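Local coordinates for glycoside hydrolase family 81 (Clostridium thermocellum, PDB 6FOP), which probably hydrolyses beta-1,3-glucans such as laminarin as part of the cellulosome, at residues 664-669 with 698-703; 322-327 with 359-364; 198-203 with 220-225; 71-76 with 84-89; 243-248 with 296-301. All coordinates share one frame; numbering follows the deposited sequence.

Along the chain the five contacts close one after another: 71-76 with 84-89 first, then 198-203 with 220-225, 243-248 with 296-301, 322-327 with 359-364, and last 664-669 with 698-703. Contacts 3 and 4 lie with centres about 24 Å apart and touch where Ile203 meets Phe89. Contact 3 leads directly into contact 5, because strands 223-235 and 240-251 are neighbours in one three-stranded antiparallel sheet. That sheet runs from the N-terminal beta region toward the helical domain, where contact 2 joins helices about 66 Å from contact 3, centre to centre. Contact 1, in the C-terminal beta region, comes within about 5 Å of contact 5, nearest atoms, without touching it.

Contact 1 of 5, residues 664-669 with 698-703; sequences FSVTAD and FSDGKV
Thr667 and Ser699 hold each other by two hydrogen bonds, at a place where the type I beta turn Phe698 to Gly701 docks on the loop that follows strand 661-662. The backbones form a single bridge between Ala668 and Phe698. Ser699 N donates to Thr667 O at 2.8 Å, and Thr667 N donates back to Ser699 OG at 3.1 Å. That return bond depends on the serine torsion: OG sits between its own backbone N and carbonyl carbon (chi1 61°), which turns the hydroxyl onto the loop. A water widens the grip, lying 2.7 Å from Ser699 OG and donating to Ser665 O.

The apolar part centres on Phe698. The Ala668 methyl lies over one face of the ring as a CH-pi contact, CB 3.9 Å from the centroid and offset toward the rim. Val666 crosses Phe698 at about a right angle, with CG1 3.8 Å from Phe698 CB. Tyr684 adds an edge-to-face ring partner, and Val675 and Val686 from the neighbouring strands also pack on the phenylalanine.

Asp700 ties the turn to what follows it. Its OD2 forms a salt bridge with Arg682 and a hydrogen bond with the Tyr684 hydroxyl, while OD1 closes an Asx turn by accepting from Lys702 N at 3.1 Å, met on its anti side and 34° out of the carboxylate plane.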
# COMPACT_ATOMS: atom_id res chain seq x y z
N PHE A 664 13.34 -17.54 7.86
CA PHE A 664 13.66 -16.13 7.63
C PHE A 664 14.99 -15.69 8.22
O PHE A 664 15.32 -14.52 8.19
CB PHE A 664 12.51 -15.29 8.16
CG PHE A 664 11.24 -15.53 7.43
CD1 PHE A 664 11.02 -14.93 6.20
CD2 PHE A 664 10.32 -16.46 7.90
CE1 PHE A 664 9.85 -15.17 5.49
CE2 PHE A 664 9.18 -16.70 7.19
CZ PHE A 664 8.94 -16.06 6.00
N SER A 665 15.77 -16.62 8.77
CA SER A 665 17.04 -16.28 9.40
C SER A 665 18.23 -16.37 8.43
O SER A 665 19.37 -16.17 8.84
CB SER A 665 17.29 -17.16 10.61
OG SER A 665 17.60 -18.47 10.24
N VAL A 666 17.95 -16.71 7.17
CA VAL A 666 18.98 -16.90 6.15
C VAL A 666 18.60 -16.12 4.91
O VAL A 666 17.48 -16.26 4.41
CB VAL A 666 19.08 -18.38 5.71
CG1 VAL A 666 20.22 -18.60 4.71
CG2 VAL A 666 19.27 -19.27 6.89
N THR A 667 19.55 -15.37 4.36
CA THR A 667 19.35 -14.66 3.10
C THR A 667 20.34 -15.14 2.04
O THR A 667 21.25 -15.92 2.33
CB THR A 667 19.40 -13.15 3.30
OG1 THR A 667 20.64 -12.79 3.91
CG2 THR A 667 18.24 -12.70 4.20
N ALA A 668 20.19 -14.63 0.83
CA ALA A 668 21.02 -15.03 -0.30
C ALA A 668 21.25 -13.86 -1.23
O ALA A 668 20.44 -12.92 -1.28
CB ALA A 668 20.39 -16.18 -1.08
N ASP A 669 22.34 -13.96 -1.99
CA ASP A 669 22.76 -12.91 -2.93
C ASP A 669 22.13 -13.03 -4.33
O ASP A 669 22.80 -12.89 -5.37
CB ASP A 669 24.29 -12.82 -3.00
CG ASP A 669 24.96 -14.07 -3.56
OD1 ASP A 669 24.28 -15.08 -3.85
OD2 ASP A 669 26.21 -14.01 -3.66
N PHE A 698 24.41 -18.28 0.33
CA PHE A 698 23.50 -17.99 1.44
C PHE A 698 24.30 -17.55 2.66
O PHE A 698 25.49 -17.87 2.80
CB PHE A 698 22.63 -19.21 1.78
CG PHE A 698 21.67 -19.59 0.67
CD1 PHE A 698 22.11 -20.34 -0.44
CD2 PHE A 698 20.34 -19.24 0.72
CE1 PHE A 698 21.24 -20.67 -1.46
CE2 PHE A 698 19.46 -19.58 -0.28
CZ PHE A 698 19.93 -20.29 -1.39
N SER A 699 23.61 -16.87 3.57
CA SER A 699 24.29 -16.28 4.74
C SER A 699 24.80 -17.32 5.74
O SER A 699 25.64 -17.00 6.61
CB SER A 699 23.36 -15.28 5.46
OG SER A 699 22.17 -15.90 5.93
N ASP A 700 24.30 -18.56 5.63
CA ASP A 700 24.81 -19.66 6.44
C ASP A 700 25.95 -20.45 5.77
O ASP A 700 26.38 -21.46 6.31
CB ASP A 700 23.67 -20.60 6.88
CG ASP A 700 22.99 -21.30 5.71
OD1 ASP A 700 23.46 -21.13 4.56
OD2 ASP A 700 21.99 -22.00 5.96
N GLY A 701 26.44 -19.97 4.62
CA GLY A 701 27.51 -20.65 3.91
C GLY A 701 27.12 -21.57 2.78
O GLY A 701 27.97 -21.97 1.98
N LYS A 702 25.83 -21.87 2.64
CA LYS A 702 25.41 -22.73 1.53
C LYS A 702 25.75 -22.05 0.21
O LYS A 702 25.48 -20.86 0.04
CB LYS A 702 23.90 -23.00 1.63
CG LYS A 702 23.35 -23.93 0.56
CD LYS A 702 23.80 -25.38 0.74
CE LYS A 702 23.13 -26.26 -0.29
NZ LYS A 702 23.49 -27.68 -0.06
N VAL A 703 26.30 -22.82 -0.73
CA VAL A 703 26.59 -22.35 -2.08
C VAL A 703 25.93 -23.28 -3.08
O VAL A 703 26.08 -24.52 -2.98
CB VAL A 703 28.11 -22.29 -2.38
CG1 VAL A 703 28.37 -21.82 -3.80
CG2 VAL A 703 28.80 -21.35 -1.40
O HOH W 1 22.29 -16.87 8.49

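Contact 2 of 5, residues 322-327 with 359-364; sequences RYINEL and LGNISA
Asn361 reaches across to Asn325 with its amide nitrogen: ND2 donates to Asn325 OD1 at 2.8 Å in a fairly straight bond, 162° at the hydrogen. The two amides are steeply turned, their planes 71° apart, and the acceptor lies close to the plane of the Asn361 amide. Seen from Asn325, however, the donor stands above the carbonyl plane and misses the lone-pair directions. Asn325 gets there with CG beside its backbone N (chi1 -75°), which swings OD1 off helix 317-329 toward the other segment. Asn361 ND2 has a second acceptor in Asn321 OD1, one turn earlier on the same helix.

The other end of the Asn361 amide serves as an N-cap. OD1 accepts from Ala364 N at 2.9 Å, closing the first turn of helix 362-379, while Gly360, with positive phi, ends the preceding helix 339-359 in a Schellman motif. One asparagine thus ties a helix-to-helix corner to a third helix, within the family 81 C-terminal domain.

Ile324 supplies the apolar part, its two branches going to different partners. CG2, anti to the backbone N, presses on Ala364 CB at 3.4 Å, tighter than usual for two carbons. CG1, anti to the carbonyl carbon, meets Leu359 CD1 at 4.0 Å. Ile355, Ala356 and Ala647 also pack around Ile324.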
# COMPACT_ATOMS: atom_id res chain seq x y z
N ARG A 322 -4.20 -35.76 -11.97
CA ARG A 322 -5.62 -35.70 -12.25
C ARG A 322 -6.23 -34.34 -11.90
O ARG A 322 -7.07 -33.81 -12.66
CB ARG A 322 -6.37 -36.82 -11.49
CG ARG A 322 -7.89 -36.72 -11.61
CD ARG A 322 -8.58 -37.97 -11.10
NE ARG A 322 -8.16 -38.36 -9.76
CZ ARG A 322 -8.61 -37.82 -8.63
NH1 ARG A 322 -9.53 -36.86 -8.66
NH2 ARG A 322 -8.14 -38.27 -7.47
N TYR A 323 -5.81 -33.76 -10.79
CA TYR A 323 -6.27 -32.41 -10.46
C TYR A 323 -5.90 -31.40 -11.55
O TYR A 323 -6.70 -30.53 -11.88
CB TYR A 323 -5.75 -31.93 -9.09
CG TYR A 323 -6.00 -32.87 -7.93
CD1 TYR A 323 -7.04 -33.77 -7.92
CD2 TYR A 323 -5.15 -32.86 -6.82
CE1 TYR A 323 -7.23 -34.64 -6.85
CE2 TYR A 323 -5.32 -33.72 -5.77
CZ TYR A 323 -6.34 -34.65 -5.80
OH TYR A 323 -6.50 -35.49 -4.72
N ILE A 324 -4.71 -31.54 -12.10
CA ILE A 324 -4.27 -30.70 -13.23
C ILE A 324 -5.18 -30.91 -14.44
O ILE A 324 -5.60 -29.95 -15.06
CB ILE A 324 -2.78 -30.92 -13.53
CG1 ILE A 324 -1.93 -30.25 -12.44
CG2 ILE A 324 -2.40 -30.43 -14.92
CD1 ILE A 324 -1.95 -28.72 -12.45
N ASN A 325 -5.49 -32.17 -14.76
CA ASN A 325 -6.42 -32.44 -15.86
C ASN A 325 -7.81 -31.88 -15.62
O ASN A 325 -8.46 -31.40 -16.55
CB ASN A 325 -6.48 -33.94 -16.17
CG ASN A 325 -5.25 -34.43 -16.90
OD1 ASN A 325 -4.61 -33.69 -17.65
ND2 ASN A 325 -4.93 -35.68 -16.71
N GLU A 326 -8.28 -31.96 -14.38
CA GLU A 326 -9.59 -31.42 -14.04
C GLU A 326 -9.59 -29.90 -14.28
O GLU A 326 -10.54 -29.36 -14.85
CB GLU A 326 -9.97 -31.79 -12.59
CG GLU A 326 -10.27 -33.28 -12.42
CD GLU A 326 -10.37 -33.80 -11.00
OE1 GLU A 326 -10.15 -33.04 -10.04
OE2 GLU A 326 -10.67 -35.03 -10.83
N LEU A 327 -8.53 -29.22 -13.86
CA LEU A 327 -8.43 -27.79 -14.10
C LEU A 327 -8.30 -27.48 -15.58
O LEU A 327 -8.87 -26.48 -16.06
CB LEU A 327 -7.26 -27.21 -13.31
CG LEU A 327 -7.04 -25.71 -13.48
CD1 LEU A 327 -8.23 -24.88 -13.00
CD2 LEU A 327 -5.77 -25.31 -12.78
N LEU A 359 4.93 -32.19 -13.77
CA LEU A 359 4.37 -33.52 -13.98
C LEU A 359 4.59 -34.06 -15.37
O LEU A 359 4.31 -35.25 -15.59
CB LEU A 359 2.88 -33.50 -13.67
CG LEU A 359 2.52 -33.28 -12.20
CD1 LEU A 359 1.08 -32.83 -12.12
CD2 LEU A 359 2.70 -34.55 -11.39
N GLY A 360 5.04 -33.24 -16.30
CA GLY A 360 5.16 -33.66 -17.71
C GLY A 360 3.81 -33.69 -18.41
O GLY A 360 3.66 -34.34 -19.45
N ASN A 361 2.84 -32.96 -17.89
CA ASN A 361 1.51 -32.90 -18.49
C ASN A 361 1.46 -31.76 -19.52
O ASN A 361 1.06 -30.63 -19.25
CB ASN A 361 0.44 -32.76 -17.41
CG ASN A 361 -0.96 -32.99 -17.96
OD1 ASN A 361 -1.23 -32.69 -19.14
ND2 ASN A 361 -1.84 -33.56 -17.13
N ILE A 362 2.01 -32.07 -20.68
CA ILE A 362 2.17 -31.10 -21.76
C ILE A 362 0.82 -30.65 -22.28
O ILE A 362 0.64 -29.47 -22.59
CB ILE A 362 3.08 -31.64 -22.88
CG1 ILE A 362 4.47 -31.99 -22.31
CG2 ILE A 362 3.15 -30.67 -24.05
CD1 ILE A 362 5.20 -30.88 -21.60
N SER A 363 -0.16 -31.55 -22.35
CA SER A 363 -1.51 -31.18 -22.80
C SER A 363 -2.08 -30.06 -21.92
O SER A 363 -2.61 -29.05 -22.40
CB SER A 363 -2.45 -32.38 -22.74
OG SER A 363 -3.76 -31.99 -23.09
N ALA A 364 -1.97 -30.26 -20.62
CA ALA A 364 -2.52 -29.26 -19.68
C ALA A 364 -1.68 -27.98 -19.73
O ALA A 364 -2.24 -26.88 -19.76
CB ALA A 364 -2.55 -29.82 -18.27

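Contact 3 of 5, residues 198-203 with 220-225; sequences KNYFSI and YAYCFV
Strand 200-203 and the short strand 223-225 run nearly perpendicular, at 82° with axes 9.1 Å apart, and the closest CA pair is Ser202 with Ala221 at 6.4 Å. Ser202 makes the polar link: its OG donates to Ala221 O at 2.8 Å, approaching with a 34° tilt from the carbonyl plane. A chi1 of 64°, which sets OG between the backbone N and the carbonyl carbon, aims the hydroxyl at that oxygen.

The acceptor lies inside a type I beta turn from Tyr220 to Cys223, which joins helix 211-220 to strand 223-235. The chain leaves the eight-stranded sheet after strand 200-206, runs through helix 211-220, and this turn delivers it into the three-stranded sheet, packing back on strand 200-206.

Aromatic rings fill the rest of the contact. Phe224 pushes its far end against the strand: CZ is 3.7 Å from Tyr200 CB, CE1 reaches Ser202 CB, and Phe201 N lies at the ring edge, in plane. The ring of Tyr135 meets Phe224 as well. The side chains of Tyr200 and Tyr222 cross at about a right angle, with Tyr200 bringing an edge, CE2, to within 3.8 Å of Tyr222 CD1. The Tyr200 hydroxyl goes on to bond Glu253.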
# COMPACT_ATOMS: atom_id res chain seq x y z
N LYS A 198 4.36 39.84 6.00
CA LYS A 198 4.56 38.48 6.48
C LYS A 198 3.23 37.80 6.53
O LYS A 198 2.26 38.31 7.10
CB LYS A 198 5.16 38.49 7.86
CG LYS A 198 6.40 39.33 7.97
CD LYS A 198 7.05 39.07 9.31
CE LYS A 198 8.06 40.14 9.55
NZ LYS A 198 8.80 39.94 10.82
N ASN A 199 3.16 36.65 5.89
CA ASN A 199 1.87 36.01 5.69
C ASN A 199 1.89 34.50 5.88
O ASN A 199 0.94 33.82 5.52
CB ASN A 199 1.31 36.36 4.30
CG ASN A 199 1.10 37.82 4.10
OD1 ASN A 199 0.06 38.35 4.48
ND2 ASN A 199 2.07 38.49 3.55
N TYR A 200 2.96 34.03 6.50
CA TYR A 200 3.10 32.61 6.84
C TYR A 200 2.63 32.35 8.27
O TYR A 200 2.65 33.25 9.14
CB TYR A 200 4.56 32.16 6.65
CG TYR A 200 5.57 33.01 7.38
CD1 TYR A 200 6.13 34.14 6.78
CD2 TYR A 200 5.97 32.70 8.66
CE1 TYR A 200 7.05 34.92 7.44
CE2 TYR A 200 6.89 33.49 9.34
CZ TYR A 200 7.44 34.59 8.71
OH TYR A 200 8.32 35.43 9.36
N PHE A 201 2.19 31.12 8.55
CA PHE A 201 1.56 30.79 9.85
C PHE A 201 1.61 29.28 9.96
O PHE A 201 1.31 28.60 8.97
CB PHE A 201 0.11 31.28 9.87
CG PHE A 201 -0.61 31.04 11.15
CD1 PHE A 201 -0.51 31.95 12.20
CD2 PHE A 201 -1.38 29.90 11.34
CE1 PHE A 201 -1.16 31.76 13.37
CE2 PHE A 201 -2.05 29.69 12.54
CZ PHE A 201 -1.92 30.62 13.56
N SER A 202 2.03 28.74 11.10
CA SER A 202 2.02 27.27 11.27
C SER A 202 1.45 26.88 12.61
O SER A 202 1.35 27.71 13.52
CB SER A 202 3.41 26.68 11.07
OG SER A 202 4.30 27.14 12.06
N ILE A 203 1.11 25.61 12.73
CA ILE A 203 0.63 25.03 13.99
C ILE A 203 1.36 23.72 14.18
O ILE A 203 1.87 23.14 13.19
CB ILE A 203 -0.90 24.84 14.01
CG1 ILE A 203 -1.36 23.73 13.05
CG2 ILE A 203 -1.60 26.15 13.68
CD1 ILE A 203 -1.32 22.31 13.59
N TYR A 220 11.56 24.94 15.10
CA TYR A 220 11.40 24.40 13.73
C TYR A 220 10.07 24.77 13.06
O TYR A 220 9.81 24.37 11.94
CB TYR A 220 11.64 22.88 13.73
CG TYR A 220 13.02 22.56 14.24
CD1 TYR A 220 14.14 22.76 13.43
CD2 TYR A 220 13.22 22.20 15.58
CE1 TYR A 220 15.42 22.50 13.91
CE2 TYR A 220 14.49 21.97 16.07
CZ TYR A 220 15.58 22.13 15.23
OH TYR A 220 16.82 21.89 15.72
N ALA A 221 9.27 25.63 13.70
CA ALA A 221 7.93 25.96 13.20
C ALA A 221 7.93 26.76 11.91
O ALA A 221 6.91 26.80 11.20
CB ALA A 221 7.10 26.70 14.26
N TYR A 222 9.05 27.41 11.62
CA TYR A 222 9.17 28.25 10.45
C TYR A 222 9.93 27.61 9.32
O TYR A 222 10.26 28.28 8.35
CB TYR A 222 9.70 29.66 10.85
CG TYR A 222 8.89 30.25 11.99
CD1 TYR A 222 7.61 30.70 11.77
CD2 TYR A 222 9.36 30.23 13.28
CE1 TYR A 222 6.81 31.18 12.82
CE2 TYR A 222 8.59 30.72 14.34
CZ TYR A 222 7.32 31.21 14.10
OH TYR A 222 6.57 31.68 15.16
N CYS A 223 10.21 26.32 9.44
CA CYS A 223 10.85 25.53 8.38
C CYS A 223 9.73 24.81 7.65
O CYS A 223 9.35 23.69 7.99
CB CYS A 223 11.87 24.58 8.98
SG CYS A 223 13.31 25.43 9.68
N PHE A 224 9.13 25.48 6.69
CA PHE A 224 7.94 24.96 6.01
C PHE A 224 8.36 23.87 5.03
O PHE A 224 9.25 24.07 4.21
CB PHE A 224 7.23 26.09 5.26
CG PHE A 224 6.37 26.99 6.12
CD1 PHE A 224 6.63 27.21 7.47
CD2 PHE A 224 5.29 27.64 5.54
CE1 PHE A 224 5.81 28.03 8.22
CE2 PHE A 224 4.48 28.45 6.29
CZ PHE A 224 4.73 28.64 7.63
N VAL A 225 7.70 22.71 5.11
CA VAL A 225 7.98 21.61 4.19
C VAL A 225 7.38 21.94 2.84
O VAL A 225 6.19 22.18 2.73
CB VAL A 225 7.47 20.27 4.71
CG1 VAL A 225 7.68 19.19 3.66
CG2 VAL A 225 8.22 19.90 5.97

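Contact 4 of 5, residues 71-76 with 84-89; sequences KPALGG and AHKNDF
Ala84 meets Pro72 and Ala73 through its backbone, where the loops on the two sides of strand 80-82 run past each other. Its carbonyl O lies 3.4 Å from Pro72 CB. Two waters complete the pairing: one accepts from Ala84 N and donates to Ala73 O at 2.7 Å, while the other donates to Ala84 O and accepts from Ala73 N at 2.9 Å. They stand in for direct backbone bonds. His85 is nearest to Pro72 by CA, yet its imidazole turns off to Thr59 and Glu68.

Lys86 then sends its side chain back across the gap. CG starts out between the backbone N and carbonyl carbon, and a bend at the last torsion (chi4 92°) drops NZ onto Lys71 O at 2.8 Å. On the way CE passes Ala73 CB at 4.1 Å. The same ammonium forms a salt bridge, 2.7 Å from Lys86 NZ to Asp88 OD1, which offers its syn lone pair.

Asp88 closes the circuit: its OD2 accepts from Lys71 N at 3.0 Å, from above the carboxylate plane. Asp88 and Phe89 together face Val69 as a classic beta bulge at the start of strand 89-93.

Both backbone polar groups of Lys71 are therefore gripped by one lysine-aspartate pair. With Tyr172 and Asn168 also bonded to the buried carboxylate, its negative charge is probably well stabilised.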
# COMPACT_ATOMS: atom_id res chain seq x y z
N LYS A 71 -6.46 16.21 16.48
CA LYS A 71 -5.74 15.02 16.83
C LYS A 71 -6.79 14.04 17.31
O LYS A 71 -7.47 14.30 18.29
CB LYS A 71 -4.68 15.20 17.93
CG LYS A 71 -3.84 13.93 18.08
CD LYS A 71 -2.70 14.06 19.04
CE LYS A 71 -1.95 12.77 19.18
NZ LYS A 71 -2.69 11.78 19.98
N PRO A 72 -6.94 12.88 16.64
CA PRO A 72 -8.01 11.96 17.05
C PRO A 72 -7.95 11.48 18.48
O PRO A 72 -6.86 11.22 19.01
CB PRO A 72 -7.84 10.78 16.08
CG PRO A 72 -7.25 11.42 14.85
CD PRO A 72 -6.31 12.46 15.39
N ALA A 73 -9.12 11.37 19.10
CA ALA A 73 -9.28 10.69 20.37
C ALA A 73 -9.53 9.23 20.11
O ALA A 73 -10.57 8.87 19.57
CB ALA A 73 -10.43 11.28 21.16
N LEU A 74 -8.60 8.39 20.54
CA LEU A 74 -8.66 6.96 20.27
C LEU A 74 -9.64 6.28 21.21
O LEU A 74 -9.68 6.55 22.41
CB LEU A 74 -7.27 6.35 20.41
CG LEU A 74 -6.22 6.97 19.49
CD1 LEU A 74 -4.85 6.36 19.76
CD2 LEU A 74 -6.58 6.82 18.03
N GLY A 75 -10.43 5.36 20.65
CA GLY A 75 -11.32 4.57 21.46
C GLY A 75 -12.09 3.55 20.69
O GLY A 75 -11.97 3.42 19.50
N GLY A 76 -12.89 2.80 21.41
CA GLY A 76 -13.70 1.74 20.85
C GLY A 76 -13.29 0.43 21.48
O GLY A 76 -12.23 0.31 22.09
N ALA A 84 -11.06 8.69 14.83
CA ALA A 84 -11.83 9.54 13.91
C ALA A 84 -11.33 10.97 13.92
O ALA A 84 -10.95 11.52 14.97
CB ALA A 84 -13.30 9.55 14.29
N HIS A 85 -11.38 11.59 12.76
CA HIS A 85 -11.13 13.03 12.69
C HIS A 85 -12.18 13.78 13.53
O HIS A 85 -13.37 13.49 13.44
CB HIS A 85 -11.19 13.53 11.25
CG HIS A 85 -11.22 15.02 11.15
ND1 HIS A 85 -10.13 15.82 11.41
CD2 HIS A 85 -12.26 15.86 10.89
CE1 HIS A 85 -10.50 17.09 11.32
NE2 HIS A 85 -11.78 17.14 10.98
N LYS A 86 -11.71 14.74 14.31
CA LYS A 86 -12.57 15.72 14.98
C LYS A 86 -11.93 17.10 14.84
O LYS A 86 -10.72 17.23 14.69
CB LYS A 86 -12.82 15.36 16.46
CG LYS A 86 -11.55 15.16 17.26
CD LYS A 86 -11.64 15.49 18.71
CE LYS A 86 -10.46 14.96 19.45
NZ LYS A 86 -9.34 15.89 19.58
N ASN A 87 -12.77 18.12 14.89
CA ASN A 87 -12.36 19.53 14.83
C ASN A 87 -11.90 20.02 16.19
O ASN A 87 -12.74 20.25 17.09
CB ASN A 87 -13.55 20.34 14.32
CG ASN A 87 -13.28 21.82 14.19
OD1 ASN A 87 -12.28 22.24 13.66
ND2 ASN A 87 -14.24 22.62 14.65
N ASP A 88 -10.59 20.18 16.38
CA ASP A 88 -10.11 20.87 17.58
C ASP A 88 -10.14 22.37 17.31
O ASP A 88 -10.55 23.15 18.18
CB ASP A 88 -8.70 20.38 17.98
CG ASP A 88 -8.69 18.95 18.52
OD1 ASP A 88 -9.71 18.51 19.11
OD2 ASP A 88 -7.64 18.26 18.34
N PHE A 89 -9.70 22.80 16.13
CA PHE A 89 -9.91 24.19 15.70
C PHE A 89 -9.95 24.24 14.19
O PHE A 89 -9.33 23.40 13.50
CB PHE A 89 -8.84 25.15 16.25
CG PHE A 89 -7.45 24.76 15.93
CD1 PHE A 89 -6.84 25.21 14.74
CD2 PHE A 89 -6.70 23.99 16.80
CE1 PHE A 89 -5.53 24.88 14.44
CE2 PHE A 89 -5.40 23.64 16.50
CZ PHE A 89 -4.81 24.11 15.33
O HOH W 2 -12.13 8.19 17.44
O HOH W 3 -11.54 11.11 17.58

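Contact 5 of 5, residues 243-248 with 296-301; sequences TTFTAE and FKTVYR
Different first torsions bring the Phe245 and Phe296 rings together: Phe245 CG is anti to its carbonyl carbon (chi1 -60°), whereas Phe296 CG sits between N and the carbonyl carbon (chi1 69°), bringing its ring face against Phe245. The planes are nearly parallel (12°) but displaced, centroids 4.7 Å apart, so little of one ring covers the other. Phe245 CD1 lies over the rim of the Phe296 face, 3.5 Å from Phe296 CE2, and Phe245 CB adds a CH-pi contact over the same ring. At the Phe245 edge, in plane, lies Thr298 OG1, 3.9 Å from Phe245 CE1.

The backbones carrying the rings form a regular antiparallel ladder. Phe245 with Phe296 and Thr243 with Thr298 are hydrogen-bonded pairs, and Thr244 with Lys297 between them is a non-hydrogen-bonded pair. Phe245 N to Phe296 O, at 2.8 Å, is almost linear; the return bond from Phe296 N to Phe245 O is longer, 3.1 Å. Thr243 and Thr298 lie side by side, and a water joins their hydroxyls, 2.7 Å from Thr243 OG1 and 2.9 Å from Thr298 OG1.

Strand 240-251 is the middle of this three-stranded sheet, with 223-235 along its other edge. Gln267 of helix 265-268 and Tyr473 pack against the phenylalanines, and Tyr522 of helix 514-534 touches Thr243, so this face of the sheet looks onto the helical domain.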
# COMPACT_ATOMS: atom_id res chain seq x y z
N THR A 243 15.22 2.39 1.97
CA THR A 243 14.37 3.51 1.54
C THR A 243 14.82 4.77 2.28
O THR A 243 15.00 4.73 3.50
CB THR A 243 12.89 3.27 1.86
OG1 THR A 243 12.50 1.98 1.36
CG2 THR A 243 12.01 4.34 1.22
N THR A 244 15.03 5.85 1.52
CA THR A 244 15.34 7.16 2.07
C THR A 244 14.11 8.05 1.93
O THR A 244 13.46 8.04 0.89
CB THR A 244 16.60 7.74 1.38
OG1 THR A 244 17.68 6.82 1.58
CG2 THR A 244 17.03 9.07 1.96
N PHE A 245 13.79 8.77 3.01
CA PHE A 245 12.68 9.74 3.09
C PHE A 245 13.29 11.11 3.27
O PHE A 245 14.09 11.28 4.19
CB PHE A 245 11.79 9.41 4.28
CG PHE A 245 11.19 8.03 4.19
CD1 PHE A 245 11.90 6.93 4.61
CD2 PHE A 245 9.92 7.85 3.69
CE1 PHE A 245 11.36 5.65 4.52
CE2 PHE A 245 9.38 6.57 3.59
CZ PHE A 245 10.11 5.48 3.99
N THR A 246 12.95 12.05 2.40
CA THR A 246 13.54 13.41 2.45
C THR A 246 12.45 14.46 2.35
O THR A 246 11.60 14.40 1.48
CB THR A 246 14.57 13.59 1.32
OG1 THR A 246 15.53 12.53 1.40
CG2 THR A 246 15.30 14.93 1.45
N ALA A 247 12.50 15.43 3.28
CA ALA A 247 11.66 16.61 3.25
C ALA A 247 12.53 17.80 2.91
O ALA A 247 13.61 17.95 3.47
CB ALA A 247 11.00 16.82 4.60
N GLU A 248 12.07 18.61 1.98
CA GLU A 248 12.70 19.88 1.66
C GLU A 248 12.01 20.93 2.54
O GLU A 248 10.79 20.96 2.57
CB GLU A 248 12.46 20.22 0.19
CG GLU A 248 12.97 21.55 -0.28
CD GLU A 248 12.47 21.85 -1.69
OE1 GLU A 248 11.29 22.30 -1.86
OE2 GLU A 248 13.24 21.60 -2.62
N PHE A 296 15.61 10.53 6.74
CA PHE A 296 15.96 9.30 7.44
C PHE A 296 15.85 8.14 6.47
O PHE A 296 15.29 8.27 5.38
CB PHE A 296 15.08 9.07 8.68
CG PHE A 296 13.65 8.74 8.39
CD1 PHE A 296 12.72 9.74 8.18
CD2 PHE A 296 13.21 7.41 8.37
CE1 PHE A 296 11.39 9.46 7.93
CE2 PHE A 296 11.88 7.13 8.15
CZ PHE A 296 10.98 8.15 7.89
N LYS A 297 16.35 6.99 6.91
CA LYS A 297 16.21 5.77 6.13
C LYS A 297 15.64 4.64 6.93
O LYS A 297 15.74 4.61 8.16
CB LYS A 297 17.51 5.36 5.46
CG LYS A 297 18.60 4.85 6.34
CD LYS A 297 19.81 4.52 5.46
CE LYS A 297 20.91 3.83 6.24
NZ LYS A 297 22.07 3.56 5.35
N THR A 298 15.05 3.69 6.20
CA THR A 298 14.70 2.38 6.75
C THR A 298 15.47 1.37 5.92
O THR A 298 15.70 1.58 4.70
CB THR A 298 13.20 2.09 6.67
OG1 THR A 298 12.77 2.11 5.30
CG2 THR A 298 12.39 3.06 7.48
N VAL A 299 15.81 0.24 6.55
CA VAL A 299 16.48 -0.86 5.84
C VAL A 299 15.80 -2.15 6.29
O VAL A 299 15.75 -2.46 7.48
CB VAL A 299 18.00 -0.94 6.13
CG1 VAL A 299 18.62 -2.06 5.29
CG2 VAL A 299 18.68 0.39 5.76
N TYR A 300 15.25 -2.88 5.32
CA TYR A 300 14.62 -4.16 5.57
C TYR A 300 15.41 -5.27 4.91
O TYR A 300 15.97 -5.09 3.86
CB TYR A 300 13.21 -4.15 5.00
CG TYR A 300 12.31 -3.03 5.51
CD1 TYR A 300 12.17 -2.75 6.86
CD2 TYR A 300 11.51 -2.31 4.62
CE1 TYR A 300 11.33 -1.72 7.31
CE2 TYR A 300 10.67 -1.30 5.05
CZ TYR A 300 10.56 -1.03 6.39
OH TYR A 300 9.71 -0.02 6.79
N ARG A 301 15.36 -6.45 5.49
CA ARG A 301 15.88 -7.65 4.83
C ARG A 301 14.80 -8.21 3.90
O ARG A 301 13.65 -8.42 4.29
CB ARG A 301 16.31 -8.68 5.87
CG ARG A 301 17.53 -8.25 6.65
CD ARG A 301 18.21 -9.41 7.36
NE ARG A 301 19.12 -8.94 8.40
CZ ARG A 301 20.34 -8.45 8.19
NH1 ARG A 301 20.83 -8.34 6.95
NH2 ARG A 301 21.08 -8.05 9.23
O HOH W 4 13.30 0.16 3.19